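Local coordinates for mandelate racemase/muconate lactonizing protein (Paenibacillus sp., PDB 3QPE), which probably catalyses a magnesium-dependent reaction on an acid sugar, as an enolase-superfamily enzyme related to mandelate racemase, and binds D-galacturonic acid here, at residues Gln283-Trp288 / Ala309-Gly314; Gly305-Pro310 / Asn331-Glu336; Leu232-His237 / Ile259-Gly264. One frame throughout, in Å; residues are numbered along the deposited sequence.

Contact 1. Residues Gln283-Trp288 / Ala309-Gly314; sequences QYDIIW and APHCYG. With DGU (D-galacturonic acid), chain G.
The H311 ring is met at its edge on both nitrogens: D285 OD1 lies near the ring plane at ND1, and O4 of the bound D-galacturonic acid at NE2. H311 ND1 donates a 2.8 Å hydrogen bond to D285 OD1, which accepts through its anti lone pair, the one turned away from OD2. The carboxylate is rotated 44° against the ring. H311 NE2 and ligand O4 are only 2.5 Å apart in an almost straight, very short hydrogen bond. Y313 stands beside the same ligand, its CB 3.4 Å from O6A, while its ring meets that of Y136. With CG anti to the backbone N (chi1 -180°), D285 reaches across with OD1 and keeps OD2 over its own chain. There OD2 receives I287 N at 2.8 Å from above the carboxylate plane, an Asx turn, and W288 N on its anti lone pair. These bonds should fix the rotation of the carboxylate. A water donates to OD1 and accepts from Y313 N. With D285 replaced by an alanine, ND1 of H311 would probably lose its acceptor, the imidazole could turn away from the sugar acid, and the Asx turn would be undone. The backbones add I286 N to H311 O at 2.9 Å and H311 N to Y284 O at 3.2 Å. Beside them I286 CG2 packs 3.7 Å from C312 CB, and I286 and P310 both lean on L325 of helix 316-325. Both loops leave C-terminal ends of neighbouring barrel strands, and a histidine backed by an aspartate and facing the ligand is consistent with the active site of mandelate racemase-like members of the enolase superfamily.

Contact 2. Residues Gly305-Pro310 / Asn331-Glu336; sequences GLRSAP and NFEFVE. With DGU (D-galacturonic acid), chain G.
S308 and E333 make the tight part of this contact. S308 is held through both its N and its O: the N donates to N331 O at 3.0 Å in a practically straight bond (177°), and the O takes the N-H of E333 at 2.8 Å. Next to this bridge A309 CB rests 4.0 Å from E333 CB, and the F332 ring brings CE2 to 3.8 Å from P310 CD, the two side chains crossing at about a right angle. Toward the outer end, N331 ND2 adds a bond to L306 O, which lies in the amide plane although the donor stands above the carbonyl plane. Strand 307-308 is paired on its other flank with 281-282, and strand 335-337 with 126-135, so the bridge between S308 and F332 closes the ring of a TIM barrel, with helix 316-325 in the crossover. R307 lies on the partly exposed margin. The E333 chain bends at chi2 (-70°), bringing OE2 back over the extended aliphatic part of R307 and to 2.8 Å from R307 NH1, in the guanidinium plane; the two flat groups are turned 71° apart, and this salt bridge uses one nitrogen. E333 OE1 belongs instead to Y230 OH. At P310 the two chains part and water replaces direct bonds: P310 O accepts from one water that takes E336 N and from another that donates to F334 O. In this looser region E336 points its carboxylate into the active site, OE1 accepting from C312 N and OE2 held by T133 and K168, with OE2 2.6 Å from ligand O6A.

Contact 3. Residues Leu232-His237 / Ile259-Gly264; sequences LEEAFH and IADGEG. With MG (magnesium ion), chain E; MG (magnesium ion), chain F; DGU (D-galacturonic acid), chain G.
E234 crosses from the end of its strand to D261 and E263. From CB, the first torsion (chi1 -63°) sets CG beside the backbone N, where it comes 3.3 Å from D261 OD1. A bend at chi2 (-149°) then turns CD toward E263, 3.7 Å from E263 CG. At the tip the oxygens part: OE1 lies over the E263 carboxylate, 3.3 Å from E263 CD, the two groups stacked with planes 29° apart, while OE2 binds one magnesium at 2.2 Å and accepts a hydrogen bond from a water that also donates to E263 O. D261 OD1 binds the same ion, its carboxylate plane turned nearly perpendicular to that of E234, and also accepts from G262 N; E238 and three waters complete the shell. The second magnesium is held by E233 OE2 at 2.1 Å, E263 OE2 at 2.2 Å and D207, with a water and with O5 and O6B of D-galacturonic acid. The two ions probably offset the mutual repulsion of so many carboxylates. E233 OE1 is occupied by K168, Q283 and W231. Below the metals, A260 N gives L232 O a straight 2.8 Å bond and E234 N reaches A260 O, the register of parallel strands; L232 and I259 lie side by side on the opposite sheet face from E233. Here the beta-alpha-beta unit of strands 229-233 and 258-261 and helix 240-253 carries at its C-terminal strand ends E233 and E263, which with D207 form the three-carboxylate magnesium site characteristic of the enolase superfamily.

Overall arrangement
All three contacts are buried within one TIM-barrel domain, and each reaches the same D-galacturonic acid. Contact 2 has an exposed rim at G305, before its strand begins, while partly exposed residues occur in the other two as well. Contacts 1 and 2 follow one another on a continuous chain, sharing A309 and P310, whereas contact 3 comes earlier in the sequence, with its centre about 12 Å from that of contact 1 and 14 Å from that of contact 2. The chemistry changes with place: loop hydrogen bonds and a histidine in contact 1, strand bonds, an ion pair and water in contact 2, and metal-bound carboxylates in contact 3. Q283 to E233 joins contacts 1 and 3, and C312 to E336 joins 1 and 2.

Contact 1. Residues Gln283-Trp288 / Ala309-Gly314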
loop_
_atom_site.group_PDB
_atom_site.type_symbol
_atom_site.label_atom_id
_atom_site.label_comp_id
_atom_site.label_asym_id
_atom_site.label_seq_id
_atom_site.Cartn_x
_atom_site.Cartn_y
_atom_site.Cartn_z
ATOM N N GLN A 283 -9.348 -7.630 6.030
ATOM C CA GLN A 283 -9.759 -8.479 4.908
ATOM C C GLN A 283 -8.625 -9.186 4.133
ATOM O O GLN A 283 -8.738 -9.420 2.919
ATOM C CB GLN A 283 -10.620 -7.638 3.950
ATOM C CG GLN A 283 -11.862 -7.093 4.618
ATOM C CD GLN A 283 -12.771 -6.371 3.641
ATOM O OE1 GLN A 283 -12.356 -5.426 2.973
ATOM N NE2 GLN A 283 -14.020 -6.805 3.567
ATOM N N TYR A 284 -7.553 -9.561 4.833
ATOM C CA TYR A 284 -6.490 -10.352 4.214
ATOM C C TYR A 284 -7.065 -11.618 3.586
ATOM O O TYR A 284 -7.983 -12.238 4.127
ATOM C CB TYR A 284 -5.398 -10.698 5.232
ATOM C CG TYR A 284 -4.821 -9.446 5.861
ATOM C CD1 TYR A 284 -3.835 -8.713 5.211
ATOM C CD2 TYR A 284 -5.301 -8.970 7.071
ATOM C CE1 TYR A 284 -3.323 -7.553 5.758
ATOM C CE2 TYR A 284 -4.791 -7.797 7.631
ATOM C CZ TYR A 284 -3.803 -7.100 6.970
ATOM O OH TYR A 284 -3.294 -5.938 7.516
ATOM N N ASP A 285 -6.500 -12.000 2.450
ATOM C CA ASP A 285 -7.025 -13.100 1.638
ATOM C C ASP A 285 -6.924 -14.475 2.334
ATOM O O ASP A 285 -6.023 -14.717 3.141
ATOM C CB ASP A 285 -6.300 -13.081 0.288
ATOM C CG ASP A 285 -6.761 -14.181 -0.650
ATOM O OD1 ASP A 285 -7.740 -13.957 -1.405
ATOM O OD2 ASP A 285 -6.116 -15.237 -0.662
ATOM N N ILE A 286 -7.865 -15.365 2.042
ATOM C CA ILE A 286 -7.957 -16.653 2.728
ATOM C C ILE A 286 -6.879 -17.661 2.260
ATOM O O ILE A 286 -6.599 -18.644 2.949
ATOM C CB ILE A 286 -9.392 -17.231 2.586
ATOM C CG1 ILE A 286 -9.601 -18.480 3.443
ATOM C CG2 ILE A 286 -9.744 -17.452 1.117
ATOM C CD1 ILE A 286 -9.316 -18.267 4.924
ATOM N N ILE A 287 -6.257 -17.385 1.108
ATOM C CA ILE A 287 -5.190 -18.238 0.561
ATOM C C ILE A 287 -3.801 -17.651 0.810
ATOM O O ILE A 287 -2.884 -18.356 1.186
ATOM C CB ILE A 287 -5.363 -18.450 -0.962
ATOM C CG1 ILE A 287 -6.800 -18.857 -1.282
ATOM C CG2 ILE A 287 -4.340 -19.464 -1.499
ATOM C CD1 ILE A 287 -7.227 -20.166 -0.656
ATOM N N TRP A 288 -3.656 -16.355 0.572
ATOM C CA TRP A 288 -2.410 -15.654 0.816
ATOM C C TRP A 288 -2.743 -14.385 1.600
ATOM O O TRP A 288 -3.338 -13.454 1.048
ATOM C CB TRP A 288 -1.721 -15.339 -0.522
ATOM C CG TRP A 288 -0.487 -14.528 -0.359
ATOM C CD1 TRP A 288 0.786 -14.991 -0.222
ATOM C CD2 TRP A 288 -0.407 -13.099 -0.278
ATOM N NE1 TRP A 288 1.661 -13.943 -0.074
ATOM C CE2 TRP A 288 0.954 -12.768 -0.099
ATOM C CE3 TRP A 288 -1.352 -12.064 -0.346
ATOM C CZ2 TRP A 288 1.394 -11.445 0.012
ATOM C CZ3 TRP A 288 -0.913 -10.752 -0.231
ATOM C CH2 TRP A 288 0.449 -10.456 -0.058
ATOM N N ALA A 309 -12.796 -10.578 8.268
ATOM C CA ALA A 309 -13.576 -10.962 7.098
ATOM C C ALA A 309 -12.618 -11.314 5.977
ATOM O O ALA A 309 -12.336 -10.487 5.110
ATOM C CB ALA A 309 -14.531 -9.804 6.660
ATOM N N PRO A 310 -12.095 -12.553 5.985
ATOM C CA PRO A 310 -11.095 -12.911 4.972
ATOM C C PRO A 310 -11.606 -12.722 3.544
ATOM O O PRO A 310 -12.702 -13.178 3.228
ATOM C CB PRO A 310 -10.849 -14.396 5.235
ATOM C CG PRO A 310 -11.166 -14.581 6.699
ATOM C CD PRO A 310 -12.381 -13.666 6.901
ATOM N N HIS A 311 -10.803 -12.068 2.701
ATOM C CA HIS A 311 -11.121 -11.869 1.289
ATOM C C HIS A 311 -11.054 -13.213 0.580
ATOM O O HIS A 311 -10.147 -14.018 0.829
ATOM C CB HIS A 311 -10.103 -10.918 0.654
ATOM C CG HIS A 311 -10.169 -10.860 -0.842
ATOM N ND1 HIS A 311 -9.590 -11.816 -1.652
ATOM C CD2 HIS A 311 -10.725 -9.948 -1.673
ATOM C CE1 HIS A 311 -9.798 -11.501 -2.919
ATOM N NE2 HIS A 311 -10.490 -10.377 -2.960
ATOM N N CYS A 312 -12.029 -13.465 -0.285
ATOM C CA CYS A 312 -11.985 -14.655 -1.124
ATOM C C CYS A 312 -12.670 -14.315 -2.439
ATOM O O CYS A 312 -13.868 -14.088 -2.484
ATOM C CB CYS A 312 -12.687 -15.824 -0.450
ATOM S SG CYS A 312 -12.670 -17.333 -1.445
ATOM N N TYR A 313 -11.882 -14.250 -3.495
ATOM C CA TYR A 313 -12.416 -14.049 -4.831
ATOM C C TYR A 313 -11.332 -14.509 -5.786
ATOM O O TYR A 313 -10.162 -14.169 -5.610
ATOM C CB TYR A 313 -12.795 -12.579 -5.089
ATOM C CG TYR A 313 -13.657 -12.462 -6.327
ATOM C CD1 TYR A 313 -15.022 -12.690 -6.261
ATOM C CD2 TYR A 313 -13.095 -12.188 -7.561
ATOM C CE1 TYR A 313 -15.830 -12.617 -7.414
ATOM C CE2 TYR A 313 -13.891 -12.108 -8.714
ATOM C CZ TYR A 313 -15.253 -12.325 -8.628
ATOM O OH TYR A 313 -16.049 -12.256 -9.759
ATOM N N GLY A 314 -11.714 -15.321 -6.767
ATOM C CA GLY A 314 -10.762 -15.811 -7.738
ATOM C C GLY A 314 -10.293 -17.220 -7.407
ATOM O O GLY A 314 -9.516 -17.811 -8.156
HETATM O O1 DGU G . -9.208 -10.111 -7.902
HETATM O O2 DGU G . -10.531 -7.817 -8.876
HETATM O O5 DGU G . -12.186 -6.552 -4.235
HETATM O O6B DGU G . -13.672 -7.821 -2.242
HETATM C C1 DGU G . -10.096 -9.549 -7.248
HETATM C C2 DGU G . -11.174 -8.658 -7.905
HETATM C C3 DGU G . -11.936 -7.783 -6.889
HETATM C C4 DGU G . -12.430 -8.547 -5.636
HETATM C C5 DGU G . -13.056 -7.649 -4.557
HETATM C C6 DGU G . -13.503 -8.450 -3.313
HETATM O O3 DGU G . -13.068 -7.183 -7.532
HETATM O O4 DGU G . -11.327 -9.220 -5.031
HETATM O O6A DGU G . -13.672 -9.678 -3.480
HETATM O O HOH W 1 -9.162 -15.753 -2.894
#

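Contact 2. Residues Gly305-Pro310 / Asn331-Glu336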
loop_
_atom_site.group_PDB
_atom_site.type_symbol
_atom_site.label_atom_id
_atom_site.label_comp_id
_atom_site.label_asym_id
_atom_site.label_seq_id
_atom_site.Cartn_x
_atom_site.Cartn_y
_atom_site.Cartn_z
ATOM N N GLY A 305 -10.826 -6.438 19.810
ATOM C CA GLY A 305 -12.226 -6.222 19.470
ATOM C C GLY A 305 -12.417 -5.849 18.012
ATOM O O GLY A 305 -13.405 -5.209 17.641
ATOM N N LEU A 306 -11.470 -6.257 17.176
ATOM C CA LEU A 306 -11.560 -6.010 15.743
ATOM C C LEU A 306 -12.144 -7.229 15.017
ATOM O O LEU A 306 -12.107 -8.349 15.540
ATOM C CB LEU A 306 -10.182 -5.649 15.179
ATOM C CG LEU A 306 -9.584 -4.327 15.689
ATOM C CD1 LEU A 306 -8.100 -4.223 15.324
ATOM C CD2 LEU A 306 -10.371 -3.119 15.137
ATOM N N ARG A 307 -12.665 -7.000 13.812
ATOM C CA ARG A 307 -13.424 -8.011 13.076
ATOM C C ARG A 307 -12.623 -8.612 11.922
ATOM O O ARG A 307 -11.823 -7.923 11.277
ATOM C CB ARG A 307 -14.713 -7.384 12.520
ATOM C CG ARG A 307 -15.586 -6.742 13.585
ATOM C CD ARG A 307 -16.580 -5.763 12.974
ATOM N NE ARG A 307 -17.330 -5.047 13.994
ATOM C CZ ARG A 307 -18.509 -5.439 14.450
ATOM N NH1 ARG A 307 -19.067 -6.544 13.963
ATOM N NH2 ARG A 307 -19.130 -4.728 15.385
ATOM N N SER A 308 -12.869 -9.894 11.658
ATOM C CA SER A 308 -12.164 -10.633 10.628
ATOM C C SER A 308 -13.149 -10.959 9.489
ATOM O O SER A 308 -14.218 -11.520 9.724
ATOM C CB SER A 308 -11.601 -11.924 11.217
ATOM O OG SER A 308 -10.612 -11.672 12.207
ATOM N N ALA A 309 -12.796 -10.578 8.268
ATOM C CA ALA A 309 -13.576 -10.962 7.098
ATOM C C ALA A 309 -12.618 -11.314 5.977
ATOM O O ALA A 309 -12.336 -10.487 5.110
ATOM C CB ALA A 309 -14.531 -9.804 6.660
ATOM N N PRO A 310 -12.095 -12.553 5.985
ATOM C CA PRO A 310 -11.095 -12.911 4.972
ATOM C C PRO A 310 -11.606 -12.722 3.544
ATOM O O PRO A 310 -12.702 -13.178 3.228
ATOM C CB PRO A 310 -10.849 -14.396 5.235
ATOM C CG PRO A 310 -11.166 -14.581 6.699
ATOM C CD PRO A 310 -12.381 -13.666 6.901
ATOM N N ASN A 331 -14.552 -12.913 16.375
ATOM C CA ASN A 331 -15.246 -11.885 15.599
ATOM C C ASN A 331 -15.222 -12.150 14.094
ATOM O O ASN A 331 -14.958 -11.242 13.311
ATOM C CB ASN A 331 -14.700 -10.480 15.887
ATOM C CG ASN A 331 -14.773 -10.116 17.350
ATOM O OD1 ASN A 331 -15.685 -10.536 18.062
ATOM N ND2 ASN A 331 -13.803 -9.326 17.813
ATOM N N PHE A 332 -15.474 -13.401 13.704
ATOM C CA PHE A 332 -15.605 -13.748 12.299
ATOM C C PHE A 332 -16.862 -13.109 11.716
ATOM O O PHE A 332 -17.950 -13.274 12.251
ATOM C CB PHE A 332 -15.648 -15.277 12.104
ATOM C CG PHE A 332 -15.521 -15.702 10.670
ATOM C CD1 PHE A 332 -16.638 -15.778 9.857
ATOM C CD2 PHE A 332 -14.283 -16.022 10.131
ATOM C CE1 PHE A 332 -16.521 -16.152 8.531
ATOM C CE2 PHE A 332 -14.160 -16.394 8.798
ATOM C CZ PHE A 332 -15.281 -16.472 8.007
ATOM N N GLU A 333 -16.717 -12.390 10.608
ATOM C CA GLU A 333 -17.855 -11.685 10.016
ATOM C C GLU A 333 -18.677 -12.524 9.017
ATOM O O GLU A 333 -19.808 -12.907 9.300
ATOM C CB GLU A 333 -17.393 -10.385 9.338
ATOM C CG GLU A 333 -16.994 -9.271 10.310
ATOM C CD GLU A 333 -18.181 -8.689 11.056
ATOM O OE1 GLU A 333 -19.153 -8.267 10.396
ATOM O OE2 GLU A 333 -18.160 -8.673 12.301
ATOM N N PHE A 334 -18.102 -12.785 7.851
ATOM C CA PHE A 334 -18.814 -13.472 6.770
ATOM C C PHE A 334 -17.921 -14.365 5.957
ATOM O O PHE A 334 -16.738 -14.079 5.790
ATOM C CB PHE A 334 -19.344 -12.451 5.760
ATOM C CG PHE A 334 -20.532 -11.688 6.218
ATOM C CD1 PHE A 334 -21.779 -12.288 6.247
ATOM C CD2 PHE A 334 -20.418 -10.352 6.558
ATOM C CE1 PHE A 334 -22.887 -11.578 6.643
ATOM C CE2 PHE A 334 -21.521 -9.631 6.947
ATOM C CZ PHE A 334 -22.759 -10.241 6.994
ATOM N N VAL A 335 -18.508 -15.413 5.387
ATOM C CA VAL A 335 -17.906 -16.097 4.256
ATOM C C VAL A 335 -18.216 -15.293 2.994
ATOM O O VAL A 335 -19.385 -15.055 2.670
ATOM C CB VAL A 335 -18.435 -17.546 4.122
ATOM C CG1 VAL A 335 -18.008 -18.144 2.792
ATOM C CG2 VAL A 335 -17.923 -18.406 5.269
ATOM N N GLU A 336 -17.185 -14.847 2.284
ATOM C CA GLU A 336 -17.407 -14.157 1.014
ATOM C C GLU A 336 -17.776 -15.187 -0.073
ATOM O O GLU A 336 -16.953 -16.019 -0.448
ATOM C CB GLU A 336 -16.177 -13.337 0.597
ATOM C CG GLU A 336 -16.432 -12.467 -0.629
ATOM C CD GLU A 336 -15.280 -11.539 -0.971
ATOM O OE1 GLU A 336 -14.233 -11.606 -0.294
ATOM O OE2 GLU A 336 -15.427 -10.729 -1.916
HETATM O O1 DGU G . -9.208 -10.111 -7.902
HETATM O O2 DGU G . -10.531 -7.817 -8.876
HETATM O O5 DGU G . -12.186 -6.552 -4.235
HETATM O O6B DGU G . -13.672 -7.821 -2.242
HETATM C C1 DGU G . -10.096 -9.549 -7.248
HETATM C C2 DGU G . -11.174 -8.658 -7.905
HETATM C C3 DGU G . -11.936 -7.783 -6.889
HETATM C C4 DGU G . -12.430 -8.547 -5.636
HETATM C C5 DGU G . -13.056 -7.649 -4.557
HETATM C C6 DGU G . -13.503 -8.450 -3.313
HETATM O O3 DGU G . -13.068 -7.183 -7.532
HETATM O O4 DGU G . -11.327 -9.220 -5.031
HETATM O O6A DGU G . -13.672 -9.678 -3.480
HETATM O O HOH W 2 -14.376 -15.248 3.117
HETATM O O HOH W 3 -15.023 -12.321 4.445
#

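Contact 3. Residues Leu232-His237 / Ile259-Gly264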
loop_
_atom_site.group_PDB
_atom_site.type_symbol
_atom_site.label_atom_id
_atom_site.label_comp_id
_atom_site.label_asym_id
_atom_site.label_seq_id
_atom_site.Cartn_x
_atom_site.Cartn_y
_atom_site.Cartn_z
ATOM N N LEU A 232 -18.269 -0.308 4.541
ATOM C CA LEU A 232 -17.659 0.351 3.408
ATOM C C LEU A 232 -16.266 -0.207 3.218
ATOM O O LEU A 232 -15.416 -0.059 4.095
ATOM C CB LEU A 232 -17.579 1.864 3.661
ATOM C CG LEU A 232 -16.818 2.698 2.628
ATOM C CD1 LEU A 232 -17.477 2.689 1.220
ATOM C CD2 LEU A 232 -16.644 4.130 3.149
ATOM N N GLU A 233 -16.038 -0.836 2.063
ATOM C CA GLU A 233 -14.805 -1.566 1.779
ATOM C C GLU A 233 -13.948 -0.855 0.727
ATOM O O GLU A 233 -14.427 -0.527 -0.353
ATOM C CB GLU A 233 -15.156 -2.989 1.319
ATOM C CG GLU A 233 -14.017 -3.758 0.664
ATOM C CD GLU A 233 -14.329 -5.238 0.520
ATOM O OE1 GLU A 233 -15.324 -5.729 1.088
ATOM O OE2 GLU A 233 -13.550 -5.926 -0.134
ATOM N N GLU A 234 -12.689 -0.603 1.057
ATOM C CA GLU A 234 -11.750 0.027 0.132
ATOM C C GLU A 234 -12.302 1.253 -0.614
ATOM O O GLU A 234 -12.228 1.325 -1.836
ATOM C CB GLU A 234 -11.202 -0.992 -0.870
ATOM C CG GLU A 234 -10.389 -2.119 -0.225
ATOM C CD GLU A 234 -9.284 -2.648 -1.146
ATOM O OE1 GLU A 234 -9.571 -3.129 -2.256
ATOM O OE2 GLU A 234 -8.109 -2.591 -0.768
ATOM N N ALA A 235 -12.822 2.226 0.127
ATOM C CA ALA A 235 -13.273 3.471 -0.494
ATOM C C ALA A 235 -12.126 4.076 -1.300
ATOM O O ALA A 235 -12.311 4.557 -2.407
ATOM C CB ALA A 235 -13.750 4.455 0.576
ATOM N N PHE A 236 -10.926 4.026 -0.724
ATOM C CA PHE A 236 -9.722 4.597 -1.319
ATOM C C PHE A 236 -8.548 3.888 -0.633
ATOM O O PHE A 236 -8.731 3.239 0.404
ATOM C CB PHE A 236 -9.666 6.113 -1.069
ATOM C CG PHE A 236 -10.134 6.506 0.296
ATOM C CD1 PHE A 236 -11.370 7.098 0.475
ATOM C CD2 PHE A 236 -9.358 6.239 1.413
ATOM C CE1 PHE A 236 -11.822 7.441 1.736
ATOM C CE2 PHE A 236 -9.805 6.579 2.672
ATOM C CZ PHE A 236 -11.032 7.183 2.839
ATOM N N HIS A 237 -7.354 3.955 -1.207
ATOM C CA HIS A 237 -6.271 3.195 -0.606
ATOM C C HIS A 237 -6.084 3.638 0.845
ATOM O O HIS A 237 -6.038 4.832 1.126
ATOM C CB HIS A 237 -4.961 3.351 -1.370
ATOM C CG HIS A 237 -3.851 2.547 -0.779
ATOM N ND1 HIS A 237 -3.918 1.177 -0.664
ATOM C CD2 HIS A 237 -2.679 2.918 -0.211
ATOM C CE1 HIS A 237 -2.820 0.732 -0.078
ATOM N NE2 HIS A 237 -2.052 1.771 0.211
ATOM N N ILE A 259 -15.779 0.286 8.652
ATOM C CA ILE A 259 -14.756 0.464 7.631
ATOM C C ILE A 259 -14.008 -0.854 7.428
ATOM O O ILE A 259 -13.412 -1.387 8.366
ATOM C CB ILE A 259 -13.764 1.564 8.053
ATOM C CG1 ILE A 259 -14.507 2.891 8.213
ATOM C CG2 ILE A 259 -12.653 1.700 7.029
ATOM C CD1 ILE A 259 -15.266 3.280 6.989
ATOM N N ALA A 260 -14.050 -1.378 6.206
ATOM C CA ALA A 260 -13.385 -2.639 5.885
ATOM C C ALA A 260 -12.244 -2.404 4.892
ATOM O O ALA A 260 -12.365 -1.606 3.968
ATOM C CB ALA A 260 -14.399 -3.625 5.299
ATOM N N ASP A 261 -11.136 -3.112 5.071
ATOM C CA ASP A 261 -9.982 -2.937 4.199
ATOM C C ASP A 261 -8.975 -4.079 4.418
ATOM O O ASP A 261 -9.158 -4.869 5.317
ATOM C CB ASP A 261 -9.347 -1.568 4.436
ATOM C CG ASP A 261 -8.800 -0.965 3.161
ATOM O OD1 ASP A 261 -8.297 -1.744 2.329
ATOM O OD2 ASP A 261 -8.890 0.266 2.975
ATOM N N GLY A 262 -7.958 -4.184 3.566
ATOM C CA GLY A 262 -6.867 -5.120 3.806
ATOM C C GLY A 262 -6.513 -6.091 2.688
ATOM O O GLY A 262 -5.496 -6.768 2.768
ATOM N N GLU A 263 -7.336 -6.186 1.645
ATOM C CA GLU A 263 -6.998 -7.102 0.539
ATOM C C GLU A 263 -5.805 -6.601 -0.288
ATOM O O GLU A 263 -5.449 -5.414 -0.243
ATOM C CB GLU A 263 -8.217 -7.348 -0.373
ATOM C CG GLU A 263 -8.498 -6.215 -1.332
ATOM C CD GLU A 263 -9.791 -6.425 -2.103
ATOM O OE1 GLU A 263 -9.754 -6.415 -3.355
ATOM O OE2 GLU A 263 -10.834 -6.616 -1.442
ATOM N N GLY A 264 -5.170 -7.519 -1.018
ATOM C CA GLY A 264 -4.074 -7.177 -1.910
ATOM C C GLY A 264 -2.835 -6.646 -1.208
ATOM O O GLY A 264 -2.456 -7.136 -0.147
HETATM MG MG MG E . -12.791 -5.805 -2.067
HETATM MG MG MG F . -6.972 -1.380 0.635
HETATM O O1 DGU G . -9.208 -10.111 -7.902
HETATM O O2 DGU G . -10.531 -7.817 -8.876
HETATM O O5 DGU G . -12.186 -6.552 -4.235
HETATM O O6B DGU G . -13.672 -7.821 -2.242
HETATM C C1 DGU G . -10.096 -9.549 -7.248
HETATM C C2 DGU G . -11.174 -8.658 -7.905
HETATM C C3 DGU G . -11.936 -7.783 -6.889
HETATM C C4 DGU G . -12.430 -8.547 -5.636
HETATM C C5 DGU G . -13.056 -7.649 -4.557
HETATM C C6 DGU G . -13.503 -8.450 -3.313
HETATM O O3 DGU G . -13.068 -7.183 -7.532
HETATM O O4 DGU G . -11.327 -9.220 -5.031
HETATM O O6A DGU G . -13.672 -9.678 -3.480
HETATM O O HOH W 4 -6.212 -3.574 -2.488
HETATM O O HOH W 5 -8.015 0.517 0.287
HETATM O O HOH W 6 -5.477 -0.913 -1.042
HETATM O O HOH W 7 -5.775 -3.087 1.338
HETATM O O HOH W 8 -11.771 -3.922 -2.536
#